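Local atomic coordinates of adhesion G-protein coupled receptor G6 (PDB entry 6V55), a protein that probably acts as an adhesion receptor at the cell surface, linking contacts of its large calcium-binding extracellular region to G-protein signalling in myelination. Residues P472-K477 with T505-I510; T165-A170 with L248-G253. One frame throughout, in Å; residues are numbered along the deposited sequence.

The two contacts belong to different modules of a long extracellular region. Interaction 2, T165-A170 with L248-G253, is a strand pairing in the pentaxin-like module; interaction 1, P472-K477 with T505-I510, joins two loops further along the chain, between a disulfide-rich module and the helices that follow it. Their centres lie 76 Å apart, on opposite sides of the chain's centre, with nearest atoms about 56 Å apart, so they do not touch. Interaction 1 lies near the calcium site of the CUB domain, the F474 side chain being about 11 Å from the ion, and its second loop carries a glycan on N506. Interaction 2 pairs strands 161-167 and 248-251 within one sheet, and carries no calcium or glycan.

Interaction 1. Residues P472-K477 with T505-I510; sequences PCFPYK and TNITSI. With NAG (2-acetamido-2-deoxy-beta-D-glucopyranose), chain F.
F474 turns its ring alongside the I507 side chain, CE2 lying 4.1 Å from I507 CD1; with CG anti to the backbone N (chi1 -178°), the ring can reach that methyl. Just before it, C473 is joined by a disulfide to C504, the residue ahead of T505. F99 of the CUB domain meets the F474 ring edge-to-face, and H457 stacks with it. P475, after a cis peptide bond, sets its CG 3.7 Å from I507 CG1 and also covers one face of the Y476 ring. The opposite face of that ring takes I510 CD1 in a CH-pi contact, 3.9 Å from the centroid, so the tyrosine is sandwiched between a proline and an isoleucine. Its edge is polar: T505 OG1 lies in the ring plane 3.5 Å from Y476 CD2. Y476 OH donates to I507 O at 2.9 Å, in the carbonyl plane on a lone pair. A water accepts from Y476 N and donates to T505 O, each at 3.0 Å, bridging the two backbones. K477 reaches the other way, forming salt bridges to the calcium ligands E53 and D98. In the second loop, N506 N donates to S509 OG, bracing the turn, while the N506 side chain leaves the contact to carry its glycan on ND2. Aliphatic carbons of P475 and I510 thus cover both faces of Y476, and with the OH bond they probably limit the ring's rotation; the water separately joins the Y476 backbone to the loop that leads into helix 517-527.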
# COMPACT_ATOMS: atom_id res chain seq x y z
N PRO A 472 8.92 14.95 2.60
CA PRO A 472 8.92 16.28 1.98
C PRO A 472 8.61 17.41 2.94
O PRO A 472 7.82 17.27 3.87
CB PRO A 472 7.82 16.17 0.92
CG PRO A 472 7.03 14.99 1.29
CD PRO A 472 8.05 14.05 1.81
N CYS A 473 9.24 18.56 2.66
CA CYS A 473 8.94 19.78 3.39
C CYS A 473 7.54 20.24 3.00
O CYS A 473 7.23 20.35 1.81
CB CYS A 473 9.97 20.87 3.07
SG CYS A 473 11.60 20.65 3.82
N PHE A 474 6.69 20.47 4.00
CA PHE A 474 5.35 20.98 3.74
C PHE A 474 5.41 22.48 3.53
O PHE A 474 5.98 23.18 4.36
CB PHE A 474 4.42 20.65 4.90
CG PHE A 474 3.01 21.10 4.68
CD1 PHE A 474 2.18 20.38 3.83
CD2 PHE A 474 2.52 22.25 5.29
CE1 PHE A 474 0.87 20.77 3.61
CE2 PHE A 474 1.20 22.67 5.05
CZ PHE A 474 0.38 21.92 4.21
N PRO A 475 4.82 23.02 2.46
CA PRO A 475 4.13 22.36 1.34
C PRO A 475 4.82 22.43 -0.03
O PRO A 475 4.19 22.03 -1.01
CB PRO A 475 2.83 23.14 1.26
CG PRO A 475 3.30 24.54 1.53
CD PRO A 475 4.47 24.45 2.51
N TYR A 476 6.05 22.90 -0.11
CA TYR A 476 6.62 23.13 -1.43
C TYR A 476 7.43 21.95 -1.95
O TYR A 476 7.63 21.85 -3.17
CB TYR A 476 7.45 24.42 -1.41
CG TYR A 476 6.55 25.59 -1.09
CD1 TYR A 476 5.40 25.84 -1.85
CD2 TYR A 476 6.83 26.44 -0.02
CE1 TYR A 476 4.55 26.92 -1.56
CE2 TYR A 476 5.99 27.51 0.27
CZ TYR A 476 4.85 27.74 -0.50
OH TYR A 476 4.03 28.80 -0.20
N LYS A 477 7.88 21.07 -1.04
CA LYS A 477 8.61 19.81 -1.33
C LYS A 477 9.93 20.01 -2.08
O LYS A 477 10.42 19.06 -2.70
CB LYS A 477 7.77 18.79 -2.09
CG LYS A 477 6.38 18.50 -1.58
CD LYS A 477 5.65 17.66 -2.63
CE LYS A 477 5.81 16.16 -2.44
NZ LYS A 477 4.56 15.42 -2.77
N THR A 505 10.49 25.32 4.60
CA THR A 505 9.83 26.61 4.59
C THR A 505 8.35 26.45 4.94
O THR A 505 7.74 25.42 4.66
CB THR A 505 9.94 27.28 3.21
OG1 THR A 505 9.48 26.36 2.22
CG2 THR A 505 11.37 27.67 2.90
N ASN A 506 7.78 27.50 5.55
CA ASN A 506 6.35 27.64 5.81
C ASN A 506 5.59 27.79 4.49
O ASN A 506 6.17 27.97 3.43
CB ASN A 506 6.06 28.91 6.63
CG ASN A 506 6.50 28.85 8.09
OD1 ASN A 506 6.35 27.83 8.77
ND2 ASN A 506 7.04 29.98 8.59
N ILE A 507 4.26 27.79 4.59
CA ILE A 507 3.41 28.39 3.54
C ILE A 507 3.77 29.86 3.35
O ILE A 507 3.96 30.33 2.22
CB ILE A 507 1.92 28.23 3.90
CG1 ILE A 507 1.50 26.77 3.92
CG2 ILE A 507 1.02 29.02 2.94
CD1 ILE A 507 0.13 26.56 4.53
N THR A 508 3.89 30.60 4.45
CA THR A 508 4.08 32.04 4.37
C THR A 508 5.52 32.45 4.10
O THR A 508 5.74 33.57 3.61
CB THR A 508 3.65 32.71 5.68
OG1 THR A 508 4.73 32.65 6.61
CG2 THR A 508 2.47 31.99 6.27
N SER A 509 6.49 31.60 4.41
CA SER A 509 7.85 32.11 4.49
C SER A 509 8.57 32.12 3.15
O SER A 509 9.68 32.66 3.06
CB SER A 509 8.66 31.31 5.50
OG SER A 509 9.03 30.06 4.95
N ILE A 510 7.98 31.55 2.11
CA ILE A 510 8.58 31.62 0.79
C ILE A 510 8.40 33.04 0.24
O ILE A 510 7.48 33.77 0.63
CB ILE A 510 8.00 30.53 -0.14
CG1 ILE A 510 9.01 30.14 -1.22
CG2 ILE A 510 6.67 30.94 -0.79
CD1 ILE A 510 8.54 28.97 -2.08
C1 NAG F . 7.50 30.24 9.95
C2 NAG F . 8.86 31.02 10.06
C3 NAG F . 9.06 31.60 11.49
C4 NAG F . 7.84 32.37 11.98
C5 NAG F . 6.64 31.42 11.97
C6 NAG F . 5.36 32.06 12.47
C7 NAG F . 11.17 30.56 9.25
C8 NAG F . 12.18 29.49 8.97
N2 NAG F . 9.97 30.15 9.71
O3 NAG F . 10.21 32.45 11.55
O4 NAG F . 8.04 32.89 13.29
O5 NAG F . 6.41 31.01 10.61
O6 NAG F . 5.54 32.72 13.71
O7 NAG F . 11.42 31.75 9.07
O HOH W 1 7.83 23.87 2.12

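Interaction 2. Residues T165-A170 with L248-G253; sequences TLSDAA and LLQIAG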
# COMPACT_ATOMS: atom_id res chain seq x y z
N THR A 165 0.84 -49.44 -2.73
CA THR A 165 -0.07 -50.54 -3.08
C THR A 165 -1.02 -50.11 -4.20
O THR A 165 -1.78 -49.15 -4.04
CB THR A 165 -0.86 -51.01 -1.86
OG1 THR A 165 0.04 -51.50 -0.88
CG2 THR A 165 -1.84 -52.12 -2.25
N LEU A 166 -0.99 -50.85 -5.30
CA LEU A 166 -1.95 -50.75 -6.39
C LEU A 166 -2.89 -51.95 -6.32
O LEU A 166 -2.47 -53.09 -6.57
CB LEU A 166 -1.23 -50.69 -7.74
CG LEU A 166 -2.05 -50.75 -9.02
CD1 LEU A 166 -3.16 -49.70 -9.04
CD2 LEU A 166 -1.12 -50.59 -10.22
N SER A 167 -4.14 -51.71 -5.95
CA SER A 167 -5.19 -52.72 -5.94
C SER A 167 -6.11 -52.47 -7.12
O SER A 167 -6.35 -51.33 -7.50
CB SER A 167 -5.99 -52.67 -4.63
OG SER A 167 -5.16 -52.34 -3.52
N ASP A 168 -6.66 -53.54 -7.69
CA ASP A 168 -7.43 -53.40 -8.91
C ASP A 168 -8.86 -52.94 -8.59
O ASP A 168 -9.20 -52.61 -7.44
CB ASP A 168 -7.39 -54.70 -9.72
CG ASP A 168 -8.28 -55.81 -9.15
OD1 ASP A 168 -8.30 -56.00 -7.92
OD2 ASP A 168 -8.94 -56.52 -9.94
N ALA A 169 -9.72 -52.92 -9.62
CA ALA A 169 -11.10 -52.48 -9.47
C ALA A 169 -11.95 -53.43 -8.63
O ALA A 169 -13.01 -53.03 -8.13
CB ALA A 169 -11.73 -52.28 -10.85
N ALA A 170 -11.52 -54.68 -8.43
CA ALA A 170 -12.19 -55.58 -7.52
C ALA A 170 -11.61 -55.55 -6.10
O ALA A 170 -12.24 -56.08 -5.18
CB ALA A 170 -12.13 -57.02 -8.05
N LEU A 248 -6.58 -48.59 -7.79
CA LEU A 248 -6.38 -47.67 -6.68
C LEU A 248 -4.92 -47.75 -6.25
O LEU A 248 -4.50 -48.73 -5.62
CB LEU A 248 -7.31 -48.04 -5.52
CG LEU A 248 -7.73 -46.94 -4.55
CD1 LEU A 248 -9.09 -47.29 -3.96
CD2 LEU A 248 -6.72 -46.73 -3.42
N LEU A 249 -4.16 -46.71 -6.58
CA LEU A 249 -2.78 -46.61 -6.12
C LEU A 249 -2.76 -45.75 -4.87
O LEU A 249 -3.36 -44.67 -4.86
CB LEU A 249 -1.87 -46.01 -7.20
CG LEU A 249 -0.44 -45.70 -6.78
CD1 LEU A 249 0.25 -46.96 -6.30
CD2 LEU A 249 0.33 -45.08 -7.92
N GLN A 250 -2.08 -46.23 -3.82
CA GLN A 250 -2.04 -45.51 -2.55
C GLN A 250 -0.67 -45.61 -1.90
O GLN A 250 0.10 -46.54 -2.14
CB GLN A 250 -3.08 -46.04 -1.57
CG GLN A 250 -2.94 -47.48 -1.24
CD GLN A 250 -4.03 -47.94 -0.33
OE1 GLN A 250 -4.18 -47.44 0.79
NE2 GLN A 250 -4.83 -48.89 -0.81
N ILE A 251 -0.39 -44.61 -1.05
CA ILE A 251 0.79 -44.58 -0.21
C ILE A 251 0.63 -45.65 0.86
O ILE A 251 -0.47 -45.83 1.40
CB ILE A 251 0.97 -43.17 0.39
CG1 ILE A 251 0.96 -42.12 -0.73
CG2 ILE A 251 2.19 -43.06 1.30
CD1 ILE A 251 2.28 -41.90 -1.40
N ALA A 252 1.72 -46.39 1.14
CA ALA A 252 1.81 -47.56 2.01
C ALA A 252 0.78 -48.59 1.60
O ALA A 252 0.97 -49.28 0.59
CB ALA A 252 1.65 -47.19 3.49
N GLY A 253 -0.34 -48.65 2.31
CA GLY A 253 -1.43 -49.52 1.90
C GLY A 253 -1.22 -50.98 2.25
O GLY A 253 -0.29 -51.38 2.97
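T165 and Q250 form a hydrogen-bonded antiparallel pair, T165 N donating to Q250 O at 3.1 Å and Q250 N to T165 O at 2.9 Å. Two residues along, S167 and L248 repeat the exchange, the bond from L248 N to S167 O being the straighter of the two (173° at the hydrogen). L166 and L249 meet between them as a non-hydrogen-bonded pair, where the CA of L166 lies 3.3 Å from L248 O. T165 adds a side-chain bond: with OG1 beside its own backbone N (chi1 -61°), the hydroxyl donates to A252 O at 2.8 Å, on a lone pair in the carbonyl plane, and takes a further bond with G255 N. A valine here lacks the hydroxyl, and the turn would probably be held less firmly, A252 O and G255 N having lost this shared partner. The turn passes close by, and a CB on G253 would crowd the CB of T165. Further out, L166 and L249 share one face of the sheet, L249 packing on F273 and L275 of strand 268-276 across the sandwich. Strand 161-167 is flanked on its other side by strand 173-180, and L249 bonds through its backbone to V134. Backbone bonds thus set the register of this beta-sandwich pair, as expected for the concanavalin-like fold, and the threonine hydroxyl extends the grip past the strand end.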